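Endo-beta-1,4-mannanase (Alicyclobacillus acidocaldarius, PDB 4CD8) hydrolyses internal beta-1,4-mannosidic linkages of mannan-type polysaccharides as a GH113 glycoside hydrolase. Local coordinates at residues Ser35-Leu39 against Trp283-Leu287; Gly59-Ile63 against Ala122-Tyr127; Cys143-Gly149 against Tyr173-Tyr179; His183-Glu187 against Arg212-Leu216; Cys234-Ser240 against Ala252-Gln258. One frame throughout, in Å; residues are numbered along the deposited sequence. Where two conformers were deposited one is given.

Interaction 1: residues Ser35-Leu39 against Trp283-Leu287; sequences SMRAL and WPWKL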
# COMPACT_ATOMS: atom_id res chain seq x y z
N SER A 35 8.31 3.67 16.92
CA SER A 35 7.68 2.61 16.16
C SER A 35 8.49 2.29 14.92
O SER A 35 8.70 1.11 14.60
CB SER A 35 6.26 2.99 15.75
OG SER A 35 5.72 1.92 14.99
N MET A 36 8.95 3.34 14.25
CA MET A 36 9.83 3.17 13.06
C MET A 36 11.12 2.45 13.40
O MET A 36 11.57 1.58 12.62
CB MET A 36 10.11 4.51 12.39
CG MET A 36 10.96 4.36 11.14
SD MET A 36 10.17 3.51 9.75
CE MET A 36 9.07 4.82 9.18
N ARG A 37 11.74 2.82 14.52
CA ARG A 37 12.93 2.11 14.96
C ARG A 37 12.65 0.59 15.18
O ARG A 37 13.45 -0.26 14.75
CB ARG A 37 13.54 2.72 16.21
CG ARG A 37 14.16 4.08 15.99
CD ARG A 37 14.67 4.65 17.29
NE ARG A 37 15.40 5.86 17.02
CZ ARG A 37 14.99 7.11 17.24
NH1 ARG A 37 13.83 7.37 17.88
NH2 ARG A 37 15.78 8.11 16.86
N ALA A 38 11.51 0.25 15.79
CA ALA A 38 11.16 -1.15 15.94
C ALA A 38 10.94 -1.82 14.60
O ALA A 38 11.39 -2.96 14.34
CB ALA A 38 9.92 -1.29 16.81
N LEU A 39 10.27 -1.11 13.70
CA LEU A 39 10.04 -1.66 12.36
C LEU A 39 11.38 -2.02 11.70
O LEU A 39 11.51 -3.08 11.10
CB LEU A 39 9.24 -0.70 11.50
CG LEU A 39 8.84 -1.10 10.07
CD1 LEU A 39 7.62 -0.31 9.66
CD2 LEU A 39 10.01 -0.90 9.08
N TRP A 283 1.79 -1.54 9.95
CA TRP A 283 2.48 -1.22 11.19
C TRP A 283 2.01 0.17 11.64
O TRP A 283 1.99 1.10 10.87
CB TRP A 283 3.97 -1.20 10.91
CG TRP A 283 4.91 -1.27 12.09
CD1 TRP A 283 5.35 -0.25 12.86
CD2 TRP A 283 5.57 -2.44 12.57
NE1 TRP A 283 6.25 -0.71 13.81
CE2 TRP A 283 6.42 -2.06 13.61
CE3 TRP A 283 5.56 -3.78 12.16
CZ2 TRP A 283 7.21 -2.96 14.30
CZ3 TRP A 283 6.35 -4.68 12.83
CH2 TRP A 283 7.17 -4.27 13.87
N PRO A 284 1.61 0.28 12.91
CA PRO A 284 1.04 1.51 13.40
C PRO A 284 2.10 2.52 13.79
O PRO A 284 3.20 2.14 14.16
CB PRO A 284 0.30 1.03 14.66
CG PRO A 284 1.15 -0.08 15.17
CD PRO A 284 1.61 -0.79 13.93
N TRP A 285 1.77 3.82 13.73
CA TRP A 285 2.71 4.85 14.23
C TRP A 285 2.83 4.77 15.75
O TRP A 285 3.87 5.14 16.29
CB TRP A 285 2.36 6.27 13.75
CG TRP A 285 1.07 6.80 14.30
CD1 TRP A 285 -0.15 6.75 13.70
CD2 TRP A 285 0.86 7.44 15.58
NE1 TRP A 285 -1.11 7.33 14.51
CE2 TRP A 285 -0.51 7.77 15.66
CE3 TRP A 285 1.71 7.82 16.64
CZ2 TRP A 285 -1.08 8.41 16.81
CZ3 TRP A 285 1.16 8.46 17.78
CH2 TRP A 285 -0.22 8.76 17.84
N LYS A 286 1.77 4.32 16.43
CA LYS A 286 1.85 4.08 17.87
C LYS A 286 1.84 2.59 18.11
O LYS A 286 0.80 1.93 17.99
CB LYS A 286 0.67 4.73 18.57
CG LYS A 286 0.64 4.46 20.07
CD LYS A 286 -0.34 5.37 20.80
CE LYS A 286 -0.25 5.16 22.31
NZ LYS A 286 -1.13 6.12 23.03
N LEU A 287 3.01 2.05 18.44
CA LEU A 287 3.19 0.62 18.55
C LEU A 287 2.99 0.17 19.97
O LEU A 287 3.49 0.77 20.91
CB LEU A 287 4.60 0.23 18.08
CG LEU A 287 4.99 -1.25 18.00
CD1 LEU A 287 4.08 -1.95 16.99
CD2 LEU A 287 6.46 -1.42 17.61
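Leu39 lies across one face of the Trp283 indole, while Leu287 CD1, from the indole's own segment, takes the opposite face. The Leu39 part is a CH-pi contact: CB stands 3.9 Å from the centroid of the five-membered ring, and CD1 reaches farther along the same face, 3.8 Å from Trp283 CG. The ring swings toward the helix because chi1 (-163°) sets Trp283 CG opposite the backbone N, and this brings its nitrogen-bearing edge to Ser35. There Trp283 NE1 gives a weak, bent hydrogen bond (134° at the hydrogen) to Ser35 O at 3.2 Å, an oxygen that also accepts the helical bond from Leu39 N. The contact lies at the seam of the TIM barrel, where strand 275-283 pairs with strand 13-18: helix 30-40 packs on the loop leaving the last strand, and Met16 of strand 13-18 touches both Leu39 and Trp283. Ser35 also holds the loop through its hydroxyl, since OG donates to Pro284 O at 2.7 Å, almost in line with the carbonyl (C=O...OG 167°). Farther along, Ala38 CB meets Leu287 CD2 at 3.6 Å and also approaches Trp283 CZ2, 4.1 Å away.

Interaction 2: residues Gly59-Ile63 against Ala122-Tyr127; sequences GDPAI and AWFGSY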
# COMPACT_ATOMS: atom_id res chain seq x y z
N GLY A 59 -18.88 11.20 -4.82
CA GLY A 59 -19.21 11.88 -6.05
C GLY A 59 -18.81 13.35 -6.09
O GLY A 59 -19.26 14.08 -6.96
N ASP A 60 -17.96 13.77 -5.14
CA ASP A 60 -17.42 15.15 -5.10
C ASP A 60 -15.92 15.11 -5.52
O ASP A 60 -15.14 14.33 -4.99
CB ASP A 60 -17.63 15.70 -3.67
CG ASP A 60 -17.15 17.12 -3.48
OD1 ASP A 60 -16.36 17.64 -4.30
OD2 ASP A 60 -17.60 17.75 -2.48
N PRO A 61 -15.53 15.92 -6.53
CA PRO A 61 -14.14 15.83 -6.98
C PRO A 61 -13.09 16.41 -6.02
O PRO A 61 -11.88 16.29 -6.27
CB PRO A 61 -14.15 16.64 -8.29
CG PRO A 61 -15.28 17.61 -8.13
CD PRO A 61 -16.32 16.82 -7.39
N ALA A 62 -13.53 17.08 -4.96
CA ALA A 62 -12.62 17.72 -4.02
C ALA A 62 -11.88 16.70 -3.19
O ALA A 62 -12.47 15.73 -2.72
CB ALA A 62 -13.41 18.65 -3.09
N ILE A 63 -10.60 16.96 -2.97
CA ILE A 63 -9.76 16.19 -2.09
C ILE A 63 -9.01 17.09 -1.09
O ILE A 63 -8.35 18.08 -1.45
CB ILE A 63 -8.69 15.36 -2.87
CG1 ILE A 63 -9.34 14.57 -4.02
CG2 ILE A 63 -7.97 14.45 -1.92
CD1 ILE A 63 -8.33 13.90 -4.92
N ALA A 122 -12.73 16.46 -13.45
CA ALA A 122 -12.43 17.29 -12.32
C ALA A 122 -11.75 16.52 -11.18
O ALA A 122 -10.83 17.03 -10.54
CB ALA A 122 -13.69 17.95 -11.82
N TRP A 123 -12.22 15.30 -10.92
CA TRP A 123 -11.60 14.50 -9.87
C TRP A 123 -10.15 14.18 -10.23
O TRP A 123 -9.28 14.32 -9.39
CB TRP A 123 -12.38 13.21 -9.61
CG TRP A 123 -11.72 12.39 -8.55
CD1 TRP A 123 -11.81 12.57 -7.18
CD2 TRP A 123 -10.74 11.36 -8.75
NE1 TRP A 123 -10.99 11.67 -6.53
CE2 TRP A 123 -10.33 10.91 -7.48
CE3 TRP A 123 -10.18 10.75 -9.89
CZ2 TRP A 123 -9.39 9.92 -7.31
CZ3 TRP A 123 -9.25 9.72 -9.72
CH2 TRP A 123 -8.87 9.32 -8.44
N PHE A 124 -9.92 13.80 -11.49
CA PHE A 124 -8.56 13.52 -11.88
C PHE A 124 -7.67 14.77 -11.80
O PHE A 124 -6.47 14.65 -11.54
CB PHE A 124 -8.51 12.91 -13.27
CG PHE A 124 -8.51 11.42 -13.28
CD1 PHE A 124 -7.33 10.70 -13.08
CD2 PHE A 124 -9.66 10.71 -13.49
CE1 PHE A 124 -7.33 9.33 -13.08
CE2 PHE A 124 -9.66 9.33 -13.49
CZ PHE A 124 -8.49 8.64 -13.30
N GLY A 125 -8.25 15.96 -12.01
CA GLY A 125 -7.48 17.18 -11.81
C GLY A 125 -7.03 17.32 -10.37
O GLY A 125 -5.90 17.60 -10.08
N SER A 126 -7.97 17.12 -9.45
CA SER A 126 -7.64 17.21 -8.03
C SER A 126 -6.63 16.13 -7.64
O SER A 126 -5.69 16.40 -6.90
CB SER A 126 -8.87 16.98 -7.18
OG SER A 126 -9.85 17.96 -7.42
N TYR A 127 -6.86 14.92 -8.14
CA TYR A 127 -6.00 13.77 -7.82
C TYR A 127 -4.59 13.91 -8.42
O TYR A 127 -3.61 13.65 -7.75
CB TYR A 127 -6.65 12.52 -8.33
CG TYR A 127 -5.96 11.28 -7.87
CD1 TYR A 127 -6.14 10.79 -6.58
CD2 TYR A 127 -5.17 10.55 -8.71
CE1 TYR A 127 -5.52 9.65 -6.15
CE2 TYR A 127 -4.55 9.39 -8.29
CZ TYR A 127 -4.71 8.93 -7.02
OH TYR A 127 -4.10 7.76 -6.62
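Pro61 presses its ring against the helix backbone at Ala122 and Trp123, where the loop after strand 46-55 of the TIM barrel folds over helix 120-140 on the outside of the barrel. This is the tight part of the contact. Pro61 CB is 3.5 Å from Trp123 N and 3.8 Å from Ala122 CB, so the ring sits against the turn of helix between the two side chains. One helical turn on, Ser126 OG donates to Pro61 O at 2.9 Å, approaching from above the carbonyl plane (44° out of it); OG stands anti to the carbonyl carbon (chi1 -62°), which points the hydroxyl at the loop. The outer side is looser. Asp60 and Ala62 turn their side chains away from the helix, and the loop braces itself there with an Asx turn, Ala62 N donating to Asp60 OD1 at 3.0 Å in a nearly straight bond (168°). Inward, the apolar Ile63 side chain packs on the helix: it crosses the Trp123 indole at a slant, CD1 lying 3.8 Å from NE1, and Met55 of strand 46-55 touches both residues. The same Ile63 CD1 ends near the helix backbone, 3.7 Å from Tyr127 N.

Interaction 3: residues Cys143-Gly149 against Tyr173-Tyr179; sequences CEMFCVG and YDGLVTY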
# COMPACT_ATOMS: atom_id res chain seq x y z
N CYS A 143 12.91 9.10 -1.90
CA CYS A 143 12.15 7.87 -1.82
C CYS A 143 12.37 7.06 -3.10
O CYS A 143 12.21 7.57 -4.20
CB CYS A 143 10.66 8.16 -1.62
SG CYS A 143 10.19 8.85 -0.04
N GLU A 144 12.68 5.79 -2.90
CA GLU A 144 13.04 4.85 -3.96
C GLU A 144 11.84 4.37 -4.79
O GLU A 144 11.96 3.86 -5.88
CB GLU A 144 13.76 3.68 -3.35
CG GLU A 144 15.14 4.04 -2.79
CD GLU A 144 15.20 4.54 -1.37
OE1 GLU A 144 14.13 4.88 -0.77
OE2 GLU A 144 16.34 4.65 -0.87
N MET A 145 10.63 4.51 -4.25
CA MET A 145 9.43 4.18 -5.00
C MET A 145 8.30 5.16 -4.65
O MET A 145 8.29 5.73 -3.56
CB MET A 145 8.94 2.75 -4.69
CG MET A 145 7.90 2.17 -5.61
SD MET A 145 7.39 0.51 -5.15
CE MET A 145 8.87 -0.47 -5.15
N PHE A 146 7.38 5.30 -5.59
CA PHE A 146 6.19 6.11 -5.48
C PHE A 146 5.03 5.31 -6.01
O PHE A 146 5.07 4.73 -7.08
CB PHE A 146 6.31 7.41 -6.28
CG PHE A 146 5.13 8.33 -6.08
CD1 PHE A 146 5.04 9.10 -4.95
CD2 PHE A 146 4.11 8.43 -7.02
CE1 PHE A 146 3.95 9.97 -4.73
CE2 PHE A 146 3.03 9.32 -6.82
CZ PHE A 146 2.97 10.06 -5.65
N CYS A 147 3.95 5.26 -5.22
CA CYS A 147 2.76 4.55 -5.62
C CYS A 147 1.70 5.53 -6.03
O CYS A 147 1.20 6.33 -5.19
CB CYS A 147 2.27 3.68 -4.47
SG CYS A 147 0.84 2.67 -4.84
N VAL A 148 1.31 5.47 -7.30
CA VAL A 148 0.41 6.48 -7.91
C VAL A 148 -1.06 6.26 -7.65
O VAL A 148 -1.90 7.12 -7.92
CB VAL A 148 0.56 6.56 -9.45
CG1 VAL A 148 2.01 6.80 -9.81
CG2 VAL A 148 0.02 5.31 -10.14
N GLY A 149 -1.40 5.12 -7.11
CA GLY A 149 -2.79 4.90 -6.72
C GLY A 149 -2.98 3.57 -6.06
O GLY A 149 -2.11 2.71 -6.13
N TYR A 173 9.33 13.05 -10.67
CA TYR A 173 9.88 11.94 -9.91
C TYR A 173 10.58 10.94 -10.84
O TYR A 173 9.97 10.48 -11.79
CB TYR A 173 8.72 11.27 -9.13
CG TYR A 173 9.19 10.09 -8.33
CD1 TYR A 173 9.94 10.25 -7.17
CD2 TYR A 173 8.90 8.80 -8.74
CE1 TYR A 173 10.37 9.17 -6.45
CE2 TYR A 173 9.33 7.69 -8.02
CZ TYR A 173 10.06 7.89 -6.87
OH TYR A 173 10.53 6.84 -6.13
N ASP A 174 11.82 10.58 -10.47
CA ASP A 174 12.71 9.76 -11.29
C ASP A 174 12.80 8.31 -10.82
O ASP A 174 13.46 7.49 -11.45
CB ASP A 174 14.13 10.34 -11.28
CG ASP A 174 14.20 11.76 -11.77
OD1 ASP A 174 13.53 12.07 -12.78
OD2 ASP A 174 14.92 12.57 -11.13
N GLY A 175 12.14 7.97 -9.70
CA GLY A 175 12.29 6.65 -9.10
C GLY A 175 11.33 5.64 -9.65
O GLY A 175 10.67 5.85 -10.68
N LEU A 176 11.21 4.50 -8.97
CA LEU A 176 10.28 3.46 -9.41
C LEU A 176 8.85 3.89 -9.15
O LEU A 176 8.54 4.46 -8.09
CB LEU A 176 10.53 2.17 -8.64
CG LEU A 176 11.88 1.52 -8.95
CD1 LEU A 176 12.16 0.50 -7.86
CD2 LEU A 176 11.78 0.80 -10.28
N VAL A 177 7.97 3.59 -10.09
CA VAL A 177 6.57 3.94 -10.02
C VAL A 177 5.75 2.67 -10.10
O VAL A 177 5.96 1.83 -10.96
CB VAL A 177 6.11 4.94 -11.11
CG1 VAL A 177 4.60 5.15 -11.05
CG2 VAL A 177 6.81 6.27 -10.90
N THR A 178 4.84 2.50 -9.15
CA THR A 178 3.87 1.43 -9.23
C THR A 178 2.46 2.00 -9.10
O THR A 178 2.32 3.13 -8.63
CB THR A 178 4.12 0.37 -8.12
OG1 THR A 178 3.35 -0.80 -8.42
CG2 THR A 178 3.75 0.91 -6.70
N TYR A 179 1.48 1.23 -9.59
CA TYR A 179 0.05 1.43 -9.25
C TYR A 179 -0.35 0.15 -8.55
O TYR A 179 -0.04 -0.94 -9.01
CB TYR A 179 -0.78 1.59 -10.54
CG TYR A 179 -2.25 1.57 -10.23
CD1 TYR A 179 -2.82 2.65 -9.58
CD2 TYR A 179 -3.04 0.50 -10.55
CE1 TYR A 179 -4.16 2.63 -9.24
CE2 TYR A 179 -4.39 0.48 -10.22
CZ TYR A 179 -4.92 1.55 -9.55
OH TYR A 179 -6.23 1.49 -9.23
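Phe146 is bonded through its backbone to two residues of the neighbouring parallel strand, Leu176 and Thr178. Phe146 N donates to Leu176 O at 2.9 Å, and Phe146 O accepts from Thr178 N at 3.1 Å. The same alternation runs outward both ways: Leu176 N reaches Glu144 O at 3.2 Å, while Val148 N finds Thr178 O at 2.9 Å in a nearly straight bond (170°). The intervening Met145 and Cys147 turn their backbone groups to the other side, bonding to Val90 and Leu92 of strand 89-98. This is the strand pair of a beta-alpha-beta crossover, with helix 159-172 between the strands in sequence, as a TIM barrel repeats it. At its entrance, Tyr173 OH donates to Cys143 O at 2.7 Å, from above the carbonyl plane (42° out of it), and so satisfies a carbonyl just before the strand begins. The phenol is held flat between Phe146 CB, over one face at 3.5 Å from Tyr173 CE2, and Gly175 N over the other. Thr178 OG1 bonds to Leu197 O and Ser199 OG beyond the pair. Strand 145-149 thus spends its polar backbone on both neighbours in turn, which allows its peptides to lie in a largely apolar interior.

Interaction 4: residues His183-Glu187 against Arg212-Leu216; sequences HGREE and RVPVL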
# COMPACT_ATOMS: atom_id res chain seq x y z
N HIS A 183 -7.03 -6.69 -5.16
CA HIS A 183 -7.09 -8.12 -5.50
C HIS A 183 -8.22 -8.38 -6.49
O HIS A 183 -9.31 -7.76 -6.43
CB HIS A 183 -7.27 -8.99 -4.24
CG HIS A 183 -8.46 -8.63 -3.42
ND1 HIS A 183 -9.69 -9.19 -3.64
CD2 HIS A 183 -8.62 -7.75 -2.41
CE1 HIS A 183 -10.56 -8.69 -2.78
NE2 HIS A 183 -9.94 -7.82 -2.01
N GLY A 184 -7.94 -9.28 -7.45
CA GLY A 184 -8.88 -9.57 -8.51
C GLY A 184 -8.88 -8.60 -9.67
O GLY A 184 -9.65 -8.79 -10.63
N ARG A 185 -8.03 -7.56 -9.60
CA ARG A 185 -7.98 -6.57 -10.70
C ARG A 185 -6.70 -6.61 -11.48
O ARG A 185 -6.57 -5.86 -12.47
CB ARG A 185 -8.18 -5.14 -10.20
CG ARG A 185 -9.54 -4.91 -9.52
CD ARG A 185 -10.67 -4.84 -10.55
NE ARG A 185 -10.43 -3.76 -11.51
CZ ARG A 185 -11.04 -3.62 -12.69
NH1 ARG A 185 -11.99 -4.46 -13.09
NH2 ARG A 185 -10.74 -2.58 -13.46
N GLU A 186 -5.79 -7.49 -11.08
CA GLU A 186 -4.46 -7.55 -11.72
C GLU A 186 -4.56 -7.74 -13.21
O GLU A 186 -3.83 -7.08 -13.98
CB GLU A 186 -3.60 -8.67 -11.09
CG GLU A 186 -3.21 -8.43 -9.64
CD GLU A 186 -4.16 -9.07 -8.62
OE1 GLU A 186 -5.34 -9.27 -8.94
OE2 GLU A 186 -3.68 -9.38 -7.52
N GLU A 187 -5.48 -8.59 -13.64
CA GLU A 187 -5.63 -8.90 -15.06
C GLU A 187 -6.50 -7.89 -15.80
O GLU A 187 -6.58 -7.92 -17.01
CB GLU A 187 -6.13 -10.35 -15.28
CG GLU A 187 -7.55 -10.65 -14.79
CD GLU A 187 -7.61 -11.08 -13.34
OE1 GLU A 187 -7.09 -10.35 -12.48
OE2 GLU A 187 -8.22 -12.13 -13.03
N ARG A 212 -5.00 -18.88 -7.31
CA ARG A 212 -4.78 -17.54 -7.84
C ARG A 212 -3.41 -17.31 -8.45
O ARG A 212 -3.26 -16.45 -9.35
CB ARG A 212 -4.99 -16.50 -6.74
CG ARG A 212 -4.94 -15.04 -7.20
CD ARG A 212 -6.03 -14.72 -8.20
NE ARG A 212 -6.01 -13.32 -8.64
CZ ARG A 212 -6.61 -12.84 -9.75
NH1 ARG A 212 -7.26 -13.64 -10.60
NH2 ARG A 212 -6.54 -11.55 -10.02
N VAL A 213 -2.41 -18.03 -7.97
CA VAL A 213 -1.04 -17.86 -8.40
C VAL A 213 -0.87 -17.92 -9.92
O VAL A 213 -0.18 -17.06 -10.47
CB VAL A 213 -0.10 -18.86 -7.67
CG1 VAL A 213 1.27 -18.85 -8.29
CG2 VAL A 213 0.03 -18.48 -6.20
N PRO A 214 -1.53 -18.88 -10.61
CA PRO A 214 -1.28 -18.93 -12.05
C PRO A 214 -1.68 -17.68 -12.79
O PRO A 214 -0.99 -17.29 -13.76
CB PRO A 214 -2.12 -20.13 -12.51
CG PRO A 214 -2.23 -21.00 -11.31
CD PRO A 214 -2.25 -20.07 -10.13
N VAL A 215 -2.74 -17.03 -12.35
CA VAL A 215 -3.18 -15.81 -13.02
C VAL A 215 -2.19 -14.68 -12.74
O VAL A 215 -1.88 -13.89 -13.62
CB VAL A 215 -4.59 -15.41 -12.60
CG1 VAL A 215 -4.94 -14.05 -13.22
CG2 VAL A 215 -5.57 -16.47 -13.04
N LEU A 216 -1.66 -14.62 -11.52
CA LEU A 216 -0.67 -13.61 -11.18
C LEU A 216 0.57 -13.78 -12.05
O LEU A 216 1.10 -12.78 -12.60
CB LEU A 216 -0.30 -13.69 -9.70
CG LEU A 216 -1.43 -13.46 -8.70
CD1 LEU A 216 -0.93 -13.65 -7.28
CD2 LEU A 216 -2.06 -12.09 -8.85
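Arg212 reaches from its helix to two consecutive carboxylates, those of Glu186 and Glu187. Its CB already points toward the loop, and a bend beyond CG (chi2 62°) carries CD and NE over to the glutamates. NE turns to Tyr204 OH, a hydroxyl that also bonds Glu186 OE2, so Tyr204 links both partners from outside. At the tip, NH1 donates to Glu187 OE2 at 3.0 Å. NH2 is shared, giving one hydrogen bond to Glu187 OE1 at 2.8 Å and another to Glu186 OE1, also 2.8 Å. The grip on Glu187 is an end-on, two-nitrogen salt bridge on the syn sides of the oxygens, with the flat groups 32° apart. Glu186 is met differently: its carboxylate is turned 59° from the guanidinium, and NH2 comes from above the carboxylate plane. Leu216 CD2 flanks this acid, 3.4 Å from OE2. A leucine in place of Arg212 would probably leave two neighbouring carboxylates without their shared cation, loosening the loop from helix 209-223. Fastening a barrel loop to the following helix in this way sets one positive charge between two acids, which is likely to ease the repulsion between them and keep both ionised.

Interaction 5: residues Cys234-Ser240 against Ala252-Gln258; sequences CPSRSGS and AVCLDEQ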
# COMPACT_ATOMS: atom_id res chain seq x y z
N CYS A 234 -3.30 -9.76 7.25
CA CYS A 234 -4.49 -10.34 7.85
C CYS A 234 -4.54 -9.92 9.31
O CYS A 234 -3.52 -9.97 10.00
CB CYS A 234 -4.43 -11.86 7.74
SG CYS A 234 -5.88 -12.77 8.33
N PRO A 235 -5.72 -9.53 9.80
CA PRO A 235 -5.85 -9.26 11.23
C PRO A 235 -5.75 -10.51 12.08
O PRO A 235 -6.10 -11.60 11.63
CB PRO A 235 -7.27 -8.68 11.38
CG PRO A 235 -7.72 -8.35 10.01
CD PRO A 235 -6.97 -9.28 9.08
N SER A 236 -5.27 -10.34 13.31
CA SER A 236 -5.29 -11.42 14.29
C SER A 236 -6.65 -11.51 14.97
O SER A 236 -6.79 -11.25 16.17
CB SER A 236 -4.15 -11.22 15.28
OG SER A 236 -4.15 -9.89 15.74
N ARG A 237 -7.65 -11.88 14.16
CA ARG A 237 -9.01 -12.11 14.63
C ARG A 237 -9.54 -13.41 14.05
O ARG A 237 -9.14 -13.85 12.92
CB ARG A 237 -9.94 -10.97 14.21
CG ARG A 237 -9.50 -9.60 14.67
CD ARG A 237 -10.55 -8.58 14.30
NE ARG A 237 -10.22 -7.26 14.81
CZ ARG A 237 -11.09 -6.26 14.93
NH1 ARG A 237 -12.36 -6.43 14.58
NH2 ARG A 237 -10.70 -5.10 15.40
N SER A 238 -10.43 -14.03 14.80
CA SER A 238 -11.01 -15.29 14.42
C SER A 238 -11.73 -15.18 13.08
O SER A 238 -12.46 -14.22 12.84
CB SER A 238 -12.01 -15.75 15.51
OG SER A 238 -12.22 -17.12 15.41
N GLY A 239 -11.49 -16.17 12.21
CA GLY A 239 -12.14 -16.22 10.89
C GLY A 239 -11.56 -15.27 9.84
O GLY A 239 -11.95 -15.32 8.67
N SER A 240 -10.66 -14.38 10.26
CA SER A 240 -10.16 -13.33 9.36
C SER A 240 -9.46 -13.84 8.10
O SER A 240 -9.43 -13.13 7.07
CB SER A 240 -9.24 -12.34 10.09
OG SER A 240 -9.99 -11.39 10.88
N ALA A 252 -13.13 -12.86 18.11
CA ALA A 252 -12.17 -12.92 19.19
C ALA A 252 -10.80 -12.60 18.59
O ALA A 252 -10.56 -12.86 17.42
CB ALA A 252 -12.16 -14.31 19.83
N VAL A 253 -9.90 -12.03 19.40
CA VAL A 253 -8.49 -12.00 19.04
C VAL A 253 -8.02 -13.43 18.79
O VAL A 253 -8.32 -14.34 19.59
CB VAL A 253 -7.63 -11.32 20.15
CG1 VAL A 253 -6.14 -11.47 19.85
CG2 VAL A 253 -8.00 -9.83 20.23
N CYS A 254 -7.31 -13.65 17.66
CA CYS A 254 -6.84 -14.98 17.35
C CYS A 254 -5.51 -14.83 16.63
O CYS A 254 -5.47 -14.62 15.40
CB CYS A 254 -7.85 -15.71 16.46
SG CYS A 254 -7.36 -17.42 16.15
N LEU A 255 -4.43 -14.94 17.39
CA LEU A 255 -3.09 -14.76 16.86
C LEU A 255 -2.78 -15.86 15.83
O LEU A 255 -2.18 -15.57 14.75
CB LEU A 255 -2.06 -14.72 18.01
CG LEU A 255 -1.70 -13.33 18.59
CD1 LEU A 255 -2.92 -12.47 18.99
CD2 LEU A 255 -0.75 -13.49 19.78
N ASP A 256 -3.26 -17.08 16.12
CA ASP A 256 -2.97 -18.23 15.26
C ASP A 256 -3.57 -18.07 13.86
O ASP A 256 -3.02 -18.58 12.89
CB ASP A 256 -3.44 -19.54 15.91
CG ASP A 256 -2.62 -19.94 17.13
OD1 ASP A 256 -1.60 -19.26 17.43
OD2 ASP A 256 -2.99 -20.93 17.76
N GLU A 257 -4.70 -17.37 13.75
CA GLU A 257 -5.39 -17.18 12.46
C GLU A 257 -4.52 -16.34 11.52
O GLU A 257 -4.37 -16.66 10.33
CB GLU A 257 -6.76 -16.51 12.67
CG GLU A 257 -7.59 -16.22 11.41
CD GLU A 257 -8.17 -17.44 10.71
OE1 GLU A 257 -7.87 -18.60 11.10
OE2 GLU A 257 -8.94 -17.22 9.72
N GLN A 258 -3.95 -15.27 12.07
CA GLN A 258 -3.03 -14.42 11.31
C GLN A 258 -1.83 -15.25 10.86
O GLN A 258 -1.39 -15.14 9.72
CB GLN A 258 -2.58 -13.25 12.17
CG GLN A 258 -1.63 -12.30 11.47
CD GLN A 258 -1.18 -11.20 12.41
OE1 GLN A 258 -0.43 -11.46 13.33
NE2 GLN A 258 -1.64 -9.96 12.17
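The side-chain amide of Gln258 has Ser236 CB over one face, 4.1 Å from CD, and Cys234 O at its edge. That oxygen lies practically in the amide plane and accepts from Gln258 NE2 at 2.9 Å in a straight bond (165° at the hydrogen), while Cys300 O is a weak second acceptor. A second flat group, the Glu257 carboxylate, has Gly239 N over one face, 3.9 Å from CD. Its OE2 points past Gly239 C to bond Gly241 N, and OE1 pairs with Arg260. Glu257 is placed there by CG anti to its backbone N (chi1 179°), which also brings CG to 3.2 Å from Arg237 O. An alanine in place of Gln258 would probably leave Cys234 O without its straight amide donor and open a gap beside Ser236 CB. Farther out the backbones meet in a single bridge centred on Arg237 and Val253: Cys254 N donates to Ser236 O at 2.9 Å, and Ser238 N to Ala252 O at the same length. The chain then reverses through a type II turn from Arg237 to Ser240, with Gly239 at positive phi (77°), while Cys254 occupies the N-cap position before the helix. The whole is a beta-alpha loop of a TIM barrel, leaving strand 227-232 near the substrate-binding end and folding back to start helix 255-268.

The five contacts are spread around one barrel. Interactions 2 and 3 meet directly, since Tyr127 OH on helix 120-140 lies 2.6 Å from Val148 O, a hydrogen bond that ties the outer helix to strand 145-150. Interactions 3 and 4 are neighbours in sequence through strand 176-182 but do not otherwise touch. Interactions 1 and 4 stand on opposite sides of the chain's centre, with their own centres about 31 Å apart. The closest approaches to the ligands come from interactions 1 and 5: the Pro284 side chain is about 8 Å from the bound mannose, and that of Pro235 about 7 Å from the mannoimidazole. Interaction 3 forms part of the barrel wall, Cys147's side chain about 10 Å from the latter.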